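Local coordinates for protein tyrosinase (Aspergillus oryzae, PDB 6JU8) that probably oxidises L-tyrosine and L-dopa to L-dopaquinone with molecular oxygen, working through a pair of copper ions, at residues A[143-155]-A[371-383]. The protein carries 1 engineered substitution. Numbering follows the deposited sequence.
Sequences KQWRLPYWDFARF and IFWLHHCNIDRLT. With CU (copper (II) ion), chain D.
R381 lies flat over the ring of Y149: its CD sits 3.4 Å from the centroid of that ring in a CH-pi contact, and the guanidinium plane is turned only 10° from the ring plane. The arginine chain runs extended from CG to NE, which carries NE across the ring to within 3.2 Å of Y149 CZ. R381 NH1 gives N378 OD1 a 3.0 Å hydrogen bond, lying in the plane of the amide carbonyl and on a lone pair of its oxygen. D151 OD2 stands well out of the guanidinium plane, 3.7 Å from R381 NH1, a long salt bridge in which no N-H points at the oxygen; Y456 hydrogen-bonds this same oxygen and is a polar partner of R381 as well. One water donates to D151 OD1 and accepts from N378 ND2. The helix 371-389 belongs to the dicopper core of the tyrosinase fold, and on its far side H376 NE2 binds one copper ion together with H332 and H336. Here the loop crosses that helix, and W150 N gives L374 O a nearly straight bond of 3.1 Å, on the opposite face of the carbonyl from N378 N. With CG anti to the backbone N (chi1 170°), the W150 indole takes I371 CD1 over one face and F152 CB over the other. The F152 ring receives N378 ND2 over a face and I379 CD1 at its edge, while H375 meets it obliquely, planes 59° apart.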
ATOM      1  N   LYS A 143      10.036  22.577 -22.435  1.00 15.00           N
ATOM      2  CA  LYS A 143      11.370  22.598 -23.037  1.00 15.24           C
ATOM      3  C   LYS A 143      12.465  22.585 -21.988  1.00 15.57           C
ATOM      4  O   LYS A 143      13.599  22.164 -22.254  1.00 16.79           O
ATOM      5  CB  LYS A 143      11.503  23.837 -23.933  1.00 17.01           C
ATOM      6  CG  LYS A 143      10.683  23.703 -25.213  1.00 19.82           C
ATOM      7  CD  LYS A 143      10.759  25.004 -26.016  1.00 29.00           C
ATOM      8  CE  LYS A 143       9.822  24.920 -27.218  1.00 36.50           C
ATOM      9  NZ  LYS A 143       9.900  26.173 -28.023  1.00 45.64           N
ATOM     10  N   GLN A 144      12.139  23.029 -20.775  1.00 15.65           N
ATOM     11  CA  GLN A 144      13.113  22.997 -19.689  1.00 16.17           C
ATOM     12  C   GLN A 144      13.062  21.656 -18.967  1.00 15.85           C
ATOM     13  O   GLN A 144      14.039  21.223 -18.359  1.00 16.80           O
ATOM     14  CB  GLN A 144      12.850  24.118 -18.693  1.00 21.44           C
ATOM     15  CG  GLN A 144      13.644  25.395 -18.895  1.00 29.59           C
ATOM     16  CD  GLN A 144      15.145  25.160 -18.980  1.00 30.89           C
ATOM     17  OE1 GLN A 144      15.824  24.671 -18.067  1.00 38.38           O
ATOM     18  NE2 GLN A 144      15.689  25.529 -20.122  1.00 27.48           N
ATOM     19  N   TRP A 145      11.923  20.982 -18.970  1.00 12.75           N
ATOM     20  CA  TRP A 145      11.747  19.734 -18.254  1.00 12.55           C
ATOM     21  C   TRP A 145      12.674  18.637 -18.756  1.00 10.73           C
ATOM     22  O   TRP A 145      12.848  18.483 -19.961  1.00 12.63           O
ATOM     23  CB  TRP A 145      10.311  19.227 -18.376  1.00 13.39           C
ATOM     24  CG  TRP A 145      10.087  17.924 -17.683  1.00 12.74           C
ATOM     25  CD1 TRP A 145       9.751  17.756 -16.362  1.00 12.04           C
ATOM     26  CD2 TRP A 145      10.183  16.621 -18.270  1.00 12.02           C
ATOM     27  NE1 TRP A 145       9.632  16.398 -16.115  1.00 11.59           N
ATOM     28  CE2 TRP A 145       9.889  15.692 -17.255  1.00 11.82           C
ATOM     29  CE3 TRP A 145      10.486  16.153 -19.564  1.00 12.36           C
ATOM     30  CZ2 TRP A 145       9.888  14.319 -17.504  1.00 12.13           C
ATOM     31  CZ3 TRP A 145      10.488  14.795 -19.804  1.00 12.02           C
ATOM     32  CH2 TRP A 145      10.196  13.895 -18.764  1.00 13.40           C
ATOM     33  N   ARG A 146      13.213  17.867 -17.814  1.00 11.24           N
ATOM     34  CA  ARG A 146      13.955  16.661 -18.172  1.00 10.37           C
ATOM     35  C   ARG A 146      13.533  15.580 -17.177  1.00 10.55           C
ATOM     36  O   ARG A 146      12.974  15.897 -16.106  1.00 11.06           O
ATOM     37  CB  ARG A 146      15.466  16.890 -18.118  1.00 11.45           C
ATOM     38  CG  ARG A 146      15.973  17.842 -19.210  1.00 11.94           C
ATOM     39  CD  ARG A 146      15.786  17.200 -20.574  1.00 11.62           C
ATOM     40  NE  ARG A 146      16.339  17.953 -21.713  1.00 11.98           N
ATOM     41  CZ  ARG A 146      15.747  18.972 -22.330  1.00 12.55           C
ATOM     42  NH1 ARG A 146      14.569  19.418 -21.889  1.00 12.97           N
ATOM     43  NH2 ARG A 146      16.329  19.552 -23.366  1.00 15.74           N
ATOM     44  N   LEU A 147      13.783  14.326 -17.505  1.00 10.01           N
ATOM     45  CA  LEU A 147      13.305  13.268 -16.604  1.00 10.58           C
ATOM     46  C   LEU A 147      14.045  13.373 -15.273  1.00  9.17           C
ATOM     47  O   LEU A 147      15.272  13.296 -15.234  1.00 10.33           O
ATOM     48  CB  LEU A 147      13.592  11.894 -17.231  1.00 10.33           C
ATOM     49  CG  LEU A 147      13.095  10.696 -16.406  1.00 10.69           C
ATOM     50  CD1 LEU A 147      11.563  10.626 -16.422  1.00 12.33           C
ATOM     51  CD2 LEU A 147      13.707   9.394 -16.901  1.00 11.73           C
ATOM     52  N   PRO A 148      13.350  13.525 -14.166  1.00  9.34           N
ATOM     53  CA  PRO A 148      14.056  13.546 -12.872  1.00 10.44           C
ATOM     54  C   PRO A 148      14.684  12.211 -12.508  1.00  9.50           C
ATOM     55  O   PRO A 148      14.273  11.149 -12.973  1.00 10.88           O
ATOM     56  CB  PRO A 148      12.948  13.872 -11.878  1.00 13.47           C
ATOM     57  CG  PRO A 148      11.856  14.488 -12.703  1.00 14.42           C
ATOM     58  CD  PRO A 148      11.901  13.739 -14.016  1.00 11.74           C
ATOM     59  N   TYR A 149      15.700  12.285 -11.633  1.00  9.25           N
ATOM     60  CA  TYR A 149      16.356  11.073 -11.137  1.00  8.97           C
ATOM     61  C   TYR A 149      15.992  10.846  -9.680  1.00  8.75           C
ATOM     62  O   TYR A 149      15.798  11.794  -8.905  1.00  9.55           O
ATOM     63  CB  TYR A 149      17.882  11.103 -11.356  1.00  9.78           C
ATOM     64  CG  TYR A 149      18.614  12.151 -10.553  1.00  8.67           C
ATOM     65  CD1 TYR A 149      19.093  11.865  -9.275  1.00  9.37           C
ATOM     66  CD2 TYR A 149      18.836  13.416 -11.084  1.00  8.91           C
ATOM     67  CE1 TYR A 149      19.772  12.816  -8.530  1.00 10.94           C
ATOM     68  CE2 TYR A 149      19.507  14.390 -10.345  1.00 10.03           C
ATOM     69  CZ  TYR A 149      19.969  14.081  -9.078  1.00 10.82           C
ATOM     70  OH  TYR A 149      20.625  15.054  -8.347  1.00 12.14           O
ATOM     71  N   TRP A 150      15.945   9.558  -9.306  1.00  8.28           N
ATOM     72  CA  TRP A 150      15.825   9.206  -7.889  1.00  8.01           C
ATOM     73  C   TRP A 150      17.200   8.969  -7.284  1.00  8.69           C
ATOM     74  O   TRP A 150      17.894   8.012  -7.640  1.00  9.38           O
ATOM     75  CB  TRP A 150      14.972   7.949  -7.735  1.00  8.80           C
ATOM     76  CG  TRP A 150      14.992   7.389  -6.340  1.00  8.80           C
ATOM     77  CD1 TRP A 150      14.893   8.080  -5.170  1.00  9.28           C
ATOM     78  CD2 TRP A 150      15.116   5.995  -6.012  1.00  9.21           C
ATOM     79  NE1 TRP A 150      14.962   7.195  -4.116  1.00 10.07           N
ATOM     80  CE2 TRP A 150      15.101   5.918  -4.601  1.00  8.86           C
ATOM     81  CE3 TRP A 150      15.263   4.825  -6.763  1.00  8.53           C
ATOM     82  CZ2 TRP A 150      15.210   4.707  -3.916  1.00  9.80           C
ATOM     83  CZ3 TRP A 150      15.378   3.620  -6.083  1.00 10.52           C
ATOM     84  CH2 TRP A 150      15.356   3.573  -4.676  1.00  9.99           C
ATOM     85  N   ASP A 151      17.591   9.864  -6.383  1.00  9.25           N
ATOM     86  CA  ASP A 151      18.883   9.706  -5.719  1.00  9.30           C
ATOM     87  C   ASP A 151      18.751   8.715  -4.570  1.00  8.92           C
ATOM     88  O   ASP A 151      18.491   9.063  -3.412  1.00 10.12           O
ATOM     89  CB  ASP A 151      19.445  11.047  -5.235  1.00 10.38           C
ATOM     90  CG  ASP A 151      20.948  10.904  -4.971  1.00 10.34           C
ATOM     91  OD1 ASP A 151      21.417   9.779  -4.735  1.00 11.22           O
ATOM     92  OD2 ASP A 151      21.640  11.943  -5.045  1.00 11.24           O
ATOM     93  N   PHE A 152      18.914   7.438  -4.913  1.00  9.28           N
ATOM     94  CA  PHE A 152      18.746   6.358  -3.935  1.00  8.97           C
ATOM     95  C   PHE A 152      19.829   6.388  -2.856  1.00 10.95           C
ATOM     96  O   PHE A 152      19.695   5.688  -1.838  1.00 12.26           O
ATOM     97  CB  PHE A 152      18.646   4.982  -4.607  1.00  9.63           C
ATOM     98  CG  PHE A 152      19.798   4.625  -5.518  1.00  9.06           C
ATOM     99  CD1 PHE A 152      21.074   4.411  -5.006  1.00  9.70           C
ATOM    100  CD2 PHE A 152      19.618   4.521  -6.896  1.00  9.67           C
ATOM    101  CE1 PHE A 152      22.130   4.086  -5.864  1.00  9.21           C
ATOM    102  CE2 PHE A 152      20.643   4.167  -7.763  1.00  9.32           C
ATOM    103  CZ  PHE A 152      21.913   3.955  -7.227  1.00  9.60           C
ATOM    104  N   ALA A 153      20.907   7.150  -3.049  1.00  9.84           N
ATOM    105  CA  ALA A 153      22.029   7.188  -2.124  1.00  9.23           C
ATOM    106  C   ALA A 153      22.070   8.462  -1.293  1.00  9.69           C
ATOM    107  O   ALA A 153      22.972   8.600  -0.460  1.00 12.48           O
ATOM    108  CB  ALA A 153      23.320   7.002  -2.896  1.00 11.28           C
ATOM    109  N   ARG A 154      21.130   9.377  -1.470  1.00 11.15           N
ATOM    110  CA  ARG A 154      21.094  10.641  -0.751  1.00 12.05           C
ATOM    111  C   ARG A 154      20.052  10.564   0.361  1.00 11.37           C
ATOM    112  O   ARG A 154      18.923  10.133   0.118  1.00 12.86           O
ATOM    113  CB  ARG A 154      20.716  11.776  -1.714  1.00 11.69           C
ATOM    114  CG  ARG A 154      20.755  13.166  -1.068  1.00 13.85           C
ATOM    115  CD  ARG A 154      20.412  14.205  -2.134  1.00 13.80           C
ATOM    116  NE  ARG A 154      20.486  15.544  -1.567  1.00 16.03           N
ATOM    117  CZ  ARG A 154      19.903  16.611  -2.106  1.00 18.21           C
ATOM    118  NH1 ARG A 154      19.180  16.515  -3.202  1.00 18.07           N
ATOM    119  NH2 ARG A 154      20.034  17.788  -1.518  1.00 26.83           N
ATOM    120  N   PHE A 155      20.378  10.988   1.576  1.00 12.87           N
ATOM    121  CA  PHE A 155      19.383  10.985   2.642  1.00 13.08           C
ATOM    122  C   PHE A 155      18.252  11.934   2.281  1.00 13.02           C
ATOM    123  O   PHE A 155      18.507  13.071   1.857  1.00 15.90           O
ATOM    124  CB  PHE A 155      20.054  11.446   3.944  1.00 15.17           C
ATOM    125  CG  PHE A 155      21.104  10.481   4.442  1.00 18.66           C
ATOM    126  CD1 PHE A 155      20.890   9.106   4.440  1.00 17.40           C
ATOM    127  CD2 PHE A 155      22.317  10.956   4.922  1.00 19.23           C
ATOM    128  CE1 PHE A 155      21.858   8.266   4.957  1.00 20.23           C
ATOM    129  CE2 PHE A 155      23.285  10.116   5.456  1.00 19.62           C
ATOM    130  CZ  PHE A 155      23.054   8.754   5.473  1.00 21.07           C
ATOM    131  N   ILE A 371       8.896   3.558 -11.135  1.00  8.24           N
ATOM    132  CA  ILE A 371      10.162   3.928 -10.511  1.00  8.51           C
ATOM    133  C   ILE A 371      11.375   3.393 -11.274  1.00  8.56           C
ATOM    134  O   ILE A 371      12.486   3.914 -11.106  1.00  9.17           O
ATOM    135  CB  ILE A 371      10.230   3.493  -9.035  1.00  8.70           C
ATOM    136  CG1 ILE A 371      11.267   4.337  -8.280  1.00 10.76           C
ATOM    137  CG2 ILE A 371      10.459   1.996  -8.902  1.00 11.15           C
ATOM    138  CD1 ILE A 371      11.363   4.036  -6.800  1.00 11.37           C
ATOM    139  N   PHE A 372      11.208   2.352 -12.086  1.00  8.22           N
ATOM    140  CA  PHE A 372      12.287   1.801 -12.901  1.00  8.03           C
ATOM    141  C   PHE A 372      13.072   2.922 -13.573  1.00  8.12           C
ATOM    142  O   PHE A 372      14.308   2.958 -13.578  1.00  8.40           O
ATOM    143  CB  PHE A 372      11.705   0.864 -13.970  1.00  8.51           C
ATOM    144  CG  PHE A 372      12.733   0.366 -14.956  1.00  8.52           C
ATOM    145  CD1 PHE A 372      13.019   1.105 -16.100  1.00  8.99           C
ATOM    146  CD2 PHE A 372      13.400  -0.836 -14.727  1.00  9.24           C
ATOM    147  CE1 PHE A 372      13.979   0.648 -16.995  1.00  9.64           C
ATOM    148  CE2 PHE A 372      14.335  -1.307 -15.615  1.00  9.40           C
ATOM    149  CZ  PHE A 372      14.606  -0.554 -16.752  1.00  9.98           C
ATOM    150  N   TRP A 373      12.356   3.841 -14.208  1.00  8.36           N
ATOM    151  CA  TRP A 373      12.979   4.850 -15.050  1.00  8.83           C
ATOM    152  C   TRP A 373      13.716   5.888 -14.222  1.00  8.85           C
ATOM    153  O   TRP A 373      14.713   6.445 -14.660  1.00  8.64           O
ATOM    154  CB  TRP A 373      11.865   5.508 -15.875  1.00  9.00           C
ATOM    155  CG  TRP A 373      10.986   4.506 -16.573  1.00  9.06           C
ATOM    156  CD1 TRP A 373       9.797   3.991 -16.121  1.00  9.75           C
ATOM    157  CD2 TRP A 373      11.211   3.909 -17.864  1.00  9.38           C
ATOM    158  NE1 TRP A 373       9.281   3.100 -17.037  1.00 10.57           N
ATOM    159  CE2 TRP A 373      10.132   3.044 -18.121  1.00  9.92           C
ATOM    160  CE3 TRP A 373      12.229   4.026 -18.834  1.00  9.15           C
ATOM    161  CZ2 TRP A 373      10.035   2.307 -19.300  1.00 11.38           C
ATOM    162  CZ3 TRP A 373      12.132   3.286 -20.006  1.00 10.49           C
ATOM    163  CH2 TRP A 373      11.033   2.424 -20.236  1.00 11.23           C
ATOM    164  N   LEU A 374      13.195   6.148 -13.024  1.00  9.09           N
ATOM    165  CA  LEU A 374      13.833   7.100 -12.097  1.00  8.68           C
ATOM    166  C   LEU A 374      15.102   6.526 -11.502  1.00  7.95           C
ATOM    167  O   LEU A 374      16.113   7.228 -11.378  1.00  8.78           O
ATOM    168  CB  LEU A 374      12.826   7.464 -11.005  1.00 10.46           C
ATOM    169  CG  LEU A 374      11.463   7.972 -11.462  1.00  9.90           C
ATOM    170  CD1 LEU A 374      10.592   8.271 -10.247  1.00 11.94           C
ATOM    171  CD2 LEU A 374      11.557   9.189 -12.376  1.00 12.43           C
ATOM    172  N   HIS A 375      15.056   5.234 -11.200  1.00  7.91           N
ATOM    173  CA  HIS A 375      16.272   4.500 -10.819  1.00  8.41           C
ATOM    174  C   HIS A 375      17.301   4.562 -11.937  1.00  8.14           C
ATOM    175  O   HIS A 375      18.476   4.914 -11.727  1.00  8.46           O
ATOM    176  CB  HIS A 375      15.879   3.052 -10.505  1.00  8.45           C
ATOM    177  CG  HIS A 375      17.015   2.166 -10.128  1.00  8.06           C
ATOM    178  ND1 HIS A 375      18.018   2.552  -9.267  1.00  9.08           N
ATOM    179  CD2 HIS A 375      17.246   0.862 -10.472  1.00  9.62           C
ATOM    180  CE1 HIS A 375      18.843   1.518  -9.123  1.00  9.29           C
ATOM    181  NE2 HIS A 375      18.413   0.479  -9.838  1.00  9.85           N
ATOM    182  N   HIS A 376      16.879   4.197 -13.168  1.00  8.69           N
ATOM    183  CA  HIS A 376      17.858   4.216 -14.250  1.00  8.06           C
ATOM    184  C   HIS A 376      18.308   5.619 -14.602  1.00  8.52           C
ATOM    185  O   HIS A 376      19.435   5.788 -15.072  1.00  8.92           O
ATOM    186  CB  HIS A 376      17.300   3.469 -15.479  1.00  9.48           C
ATOM    187  CG  HIS A 376      17.703   2.016 -15.333  1.00  8.95           C
ATOM    188  ND1 HIS A 376      18.999   1.621 -15.587  1.00  9.59           N
ATOM    189  CD2 HIS A 376      17.069   0.939 -14.823  1.00 10.31           C
ATOM    190  CE1 HIS A 376      19.120   0.337 -15.299  1.00  9.66           C
ATOM    191  NE2 HIS A 376      17.946  -0.119 -14.824  1.00 10.27           N
ATOM    192  N   CYS A 377      17.508   6.642 -14.341  1.00  8.34           N
ATOM    193  CA  CYS A 377      17.989   7.998 -14.520  1.00  8.53           C
ATOM    194  C   CYS A 377      19.143   8.279 -13.563  1.00  7.94           C
ATOM    195  O   CYS A 377      20.184   8.845 -13.977  1.00  8.96           O
ATOM    196  CB  CYS A 377      16.798   8.972 -14.412  1.00  9.88           C
ATOM    197  SG  CYS A 377      17.344  10.621 -14.961  1.00 10.56           S
ATOM    198  N   ASN A 378      19.067   7.809 -12.313  1.00  7.82           N
ATOM    199  CA  ASN A 378      20.224   7.966 -11.431  1.00  8.06           C
ATOM    200  C   ASN A 378      21.386   7.065 -11.824  1.00  8.71           C
ATOM    201  O   ASN A 378      22.544   7.471 -11.669  1.00  8.88           O
ATOM    202  CB  ASN A 378      19.882   7.704  -9.952  1.00  8.90           C
ATOM    203  CG  ASN A 378      20.961   8.297  -9.059  1.00  8.54           C
ATOM    204  OD1 ASN A 378      21.379   9.450  -9.275  1.00 10.23           O
ATOM    205  ND2 ASN A 378      21.448   7.554  -8.081  1.00  9.36           N
ATOM    206  N   ILE A 379      21.140   5.861 -12.340  1.00  8.35           N
ATOM    207  CA  ILE A 379      22.266   5.039 -12.819  1.00  8.29           C
ATOM    208  C   ILE A 379      22.977   5.761 -13.957  1.00  7.57           C
ATOM    209  O   ILE A 379      24.217   5.724 -14.044  1.00  8.95           O
ATOM    210  CB  ILE A 379      21.774   3.642 -13.197  1.00  8.52           C
ATOM    211  CG1 ILE A 379      21.200   2.918 -11.968  1.00  9.61           C
ATOM    212  CG2 ILE A 379      22.849   2.825 -13.907  1.00  9.31           C
ATOM    213  CD1 ILE A 379      22.195   2.762 -10.826  1.00  9.52           C
ATOM    214  N   ASP A 380      22.214   6.448 -14.810  1.00  8.52           N
ATOM    215  CA  ASP A 380      22.819   7.251 -15.877  1.00  8.66           C
ATOM    216  C   ASP A 380      23.660   8.387 -15.318  1.00  8.46           C
ATOM    217  O   ASP A 380      24.763   8.671 -15.812  1.00  9.44           O
ATOM    218  CB  ASP A 380      21.712   7.813 -16.793  1.00  9.28           C
ATOM    219  CG  ASP A 380      22.370   8.364 -18.052  1.00  9.58           C
ATOM    220  OD1 ASP A 380      22.902   7.525 -18.810  1.00 10.41           O
ATOM    221  OD2 ASP A 380      22.391   9.598 -18.251  1.00  9.86           O
ATOM    222  N   ARG A 381      23.141   9.053 -14.291  1.00  8.76           N
ATOM    223  CA  ARG A 381      23.859  10.135 -13.591  1.00  8.11           C
ATOM    224  C   ARG A 381      25.156   9.634 -12.958  1.00  8.78           C
ATOM    225  O   ARG A 381      26.205  10.278 -13.063  1.00  8.91           O
ATOM    226  CB  ARG A 381      22.895  10.733 -12.555  1.00  9.37           C
ATOM    227  CG  ARG A 381      23.560  11.820 -11.679  1.00 10.10           C
ATOM    228  CD  ARG A 381      22.463  12.482 -10.823  1.00  9.61           C
ATOM    229  NE  ARG A 381      23.032  13.288  -9.754  1.00  9.42           N
ATOM    230  CZ  ARG A 381      23.423  12.790  -8.576  1.00  9.63           C
ATOM    231  NH1 ARG A 381      23.320  11.481  -8.326  1.00 10.03           N
ATOM    232  NH2 ARG A 381      23.939  13.580  -7.652  1.00 11.37           N
ATOM    233  N   LEU A 382      25.089   8.480 -12.286  1.00  8.94           N
ATOM    234  CA  LEU A 382      26.293   7.909 -11.683  1.00  8.35           C
ATOM    235  C   LEU A 382      27.327   7.584 -12.756  1.00  8.66           C
ATOM    236  O   LEU A 382      28.523   7.804 -12.574  1.00 10.06           O
ATOM    237  CB  LEU A 382      25.952   6.649 -10.896  1.00  9.20           C
ATOM    238  CG  LEU A 382      25.135   6.882  -9.610  1.00  9.49           C
ATOM    239  CD1 LEU A 382      24.759   5.545  -8.998  1.00 12.03           C
ATOM    240  CD2 LEU A 382      25.896   7.756  -8.621  1.00 12.17           C
ATOM    241  N   THR A 383      26.862   7.092 -13.899  1.00  8.37           N
ATOM    242  CA  THR A 383      27.761   6.851 -15.033  1.00  8.12           C
ATOM    243  C   THR A 383      28.395   8.169 -15.463  1.00  7.60           C
ATOM    244  O   THR A 383      29.622   8.219 -15.710  1.00  9.23           O
ATOM    245  CB  THR A 383      27.030   6.178 -16.191  1.00  8.22           C
ATOM    246  OG1 THR A 383      26.500   4.923 -15.736  1.00  9.48           O
ATOM    247  CG2 THR A 383      28.008   5.858 -17.317  1.00 10.97           C
TER
HETATM  248 CU    CU D 502      17.630  -1.684 -13.872  0.53 10.87          CU
HETATM  249  O   HOH W   1      23.391   8.726  -6.200  1.00 12.14           O
HETATM  250  O   HOH W   2      17.533  -2.981 -15.734  1.00 22.12           O